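Local structure of major allergen Alt a 1 (Alternaria alternata, 3V0R) at residues K56-D59 against H60-Y63. The protein is a secreted fungal allergen, a disulfide-linked beta-barrel homodimer that may bind and inhibit the beta-glucanase activity of host plant thaumatin-like proteins. Residues are numbered along the deposited sequence; the frame is centred on the assembly and turned at random.
Sequences KLED and HKWY. With SO4 (sulfate ion), chain D.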
loop_
_atom_site.group_PDB
_atom_site.type_symbol
_atom_site.label_atom_id
_atom_site.label_comp_id
_atom_site.label_asym_id
_atom_site.label_seq_id
_atom_site.Cartn_x
_atom_site.Cartn_y
_atom_site.Cartn_z
ATOM N N LYS A 56 17.735 -2.557 8.434
ATOM C CA LYS A 56 18.134 -3.791 9.123
ATOM C C LYS A 56 17.006 -4.262 10.019
ATOM O O LYS A 56 16.722 -3.656 11.016
ATOM C CB LYS A 56 19.400 -3.555 9.921
ATOM C CG LYS A 56 19.862 -4.725 10.772
ATOM C CD LYS A 56 21.305 -4.471 11.224
ATOM C CE LYS A 56 21.566 -4.966 12.640
ATOM N NZ LYS A 56 21.656 -6.456 12.732
ATOM N N LEU A 57 16.350 -5.350 9.649
ATOM C CA LEU A 57 15.284 -5.878 10.520
ATOM C C LEU A 57 15.905 -6.541 11.763
ATOM O O LEU A 57 16.975 -7.124 11.671
ATOM C CB LEU A 57 14.419 -6.884 9.758
ATOM C CG LEU A 57 13.588 -6.323 8.613
ATOM C CD1 LEU A 57 12.907 -7.416 7.775
ATOM C CD2 LEU A 57 12.477 -5.409 9.206
ATOM N N GLU A 58 15.238 -6.434 12.906
ATOM C CA GLU A 58 15.734 -6.967 14.151
ATOM C C GLU A 58 14.981 -8.261 14.520
ATOM O O GLU A 58 13.757 -8.391 14.243
ATOM C CB GLU A 58 15.523 -5.939 15.278
ATOM C CG GLU A 58 16.072 -4.532 14.985
ATOM C CD GLU A 58 17.578 -4.462 14.798
ATOM O OE1 GLU A 58 18.303 -5.403 15.194
ATOM O OE2 GLU A 58 18.079 -3.418 14.248
ATOM N N ASP A 59 15.719 -9.207 15.119
ATOM C CA ASP A 59 15.102 -10.329 15.812
ATOM C C ASP A 59 14.386 -9.885 17.117
ATOM O O ASP A 59 14.694 -8.861 17.723
ATOM C CB ASP A 59 16.094 -11.468 16.085
ATOM C CG ASP A 59 16.766 -11.974 14.821
ATOM O OD1 ASP A 59 16.095 -12.368 13.833
ATOM O OD2 ASP A 59 18.013 -11.898 14.773
ATOM N N HIS A 60 13.428 -10.697 17.546
ATOM C CA HIS A 60 12.666 -10.461 18.743
ATOM C C HIS A 60 12.168 -9.043 18.890
ATOM O O HIS A 60 12.363 -8.429 19.918
ATOM C CB HIS A 60 13.347 -10.924 20.016
ATOM C CG HIS A 60 14.745 -10.561 20.146
ATOM N ND1 HIS A 60 15.746 -11.373 19.716
ATOM C CD2 HIS A 60 15.351 -9.474 20.780
ATOM C CE1 HIS A 60 16.937 -10.815 19.991
ATOM N NE2 HIS A 60 16.716 -9.635 20.639
ATOM N N LYS A 61 11.567 -8.540 17.818
ATOM C CA LYS A 61 10.955 -7.214 17.806
ATOM C C LYS A 61 9.626 -7.288 17.084
ATOM O O LYS A 61 9.538 -7.906 16.073
ATOM C CB LYS A 61 11.869 -6.259 17.093
ATOM C CG LYS A 61 11.299 -4.864 17.020
ATOM C CD LYS A 61 12.198 -3.941 16.232
ATOM C CE LYS A 61 11.573 -2.531 16.337
ATOM N NZ LYS A 61 12.248 -1.710 15.360
ATOM N N TRP A 62 8.582 -6.654 17.615
ATOM C CA TRP A 62 7.263 -6.691 16.965
ATOM C C TRP A 62 7.256 -5.797 15.750
ATOM O O TRP A 62 7.692 -4.641 15.824
ATOM C CB TRP A 62 6.181 -6.150 17.886
ATOM C CG TRP A 62 5.853 -7.055 19.062
ATOM C CD1 TRP A 62 5.942 -6.747 20.411
ATOM C CD2 TRP A 62 5.355 -8.387 19.012
ATOM N NE1 TRP A 62 5.550 -7.825 21.171
ATOM C CE2 TRP A 62 5.213 -8.832 20.401
ATOM C CE3 TRP A 62 5.036 -9.267 18.003
ATOM C CZ2 TRP A 62 4.775 -10.060 20.716
ATOM C CZ3 TRP A 62 4.605 -10.504 18.364
ATOM C CH2 TRP A 62 4.474 -10.874 19.710
ATOM N N TYR A 63 6.770 -6.310 14.635
ATOM C CA TYR A 63 6.511 -5.512 13.462
ATOM C C TYR A 63 5.043 -5.703 13.135
ATOM O O TYR A 63 4.504 -6.777 13.281
ATOM C CB TYR A 63 7.366 -5.987 12.274
ATOM C CG TYR A 63 8.834 -5.717 12.436
ATOM C CD1 TYR A 63 9.338 -4.459 12.117
ATOM C CD2 TYR A 63 9.722 -6.692 12.864
ATOM C CE1 TYR A 63 10.700 -4.164 12.264
ATOM C CE2 TYR A 63 11.093 -6.385 13.034
ATOM C CZ TYR A 63 11.548 -5.130 12.714
ATOM O OH TYR A 63 12.883 -4.831 12.854
HETATM S S SO4 D . 16.071 1.117 9.649
HETATM O O1 SO4 D . 14.972 1.175 10.665
HETATM O O2 SO4 D . 16.824 -0.164 9.842
HETATM O O3 SO4 D . 15.368 1.378 8.322
HETATM O O4 SO4 D . 17.062 2.206 9.881
HETATM O O HOH W 1 11.328 -9.529 14.732
#
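The phenol of Y63 reaches back across a turn to E58, whose backbone N donates a nearly straight hydrogen bond to Y63 OH (2.8 Å, 170°). With CG set beside its backbone N (chi1 -69°), the tyrosine ring extends toward residues 57 and 58. One methyl of L57 lies over a face of this ring: CD2 is 4.1 Å from the ring centroid, a CH-pi contact, and 3.6 Å from Y63 CZ. E58 O comes instead to the ring edge, in plane, 3.5 Å from Y63 CE2. A water spans the same turn, donating to E58 O (2.7 Å) and K61 O (2.8 Å).

The extended chain of K61 crosses E58 at a slant, methylene to methylene, with K61 CD 4.0 Å from E58 CB. A bend at chi2 leads the E58 carboxylate away from residues 60-63, leaving OE2 6.2 Å from K61 NZ. H60 CG lies between its backbone N and carbonyl carbon (chi1 46°), folding the imidazole back over D59 O. K56 N and D55 N hydrogen-bond a sulfate, probably from the crystallisation liquor.

Residues 56-62 lie in the loop after strand 47-53, and Y63 opens strand 63-64, beside strand 72-76 at one end of the antiparallel sheet. L57 and Y63 pack on A52 of strand 47-53, D59 OD1 is hydrogen-bonded to S77 OG, and backbone hydrogen bonds join H60 to F75 and Y63 to F73.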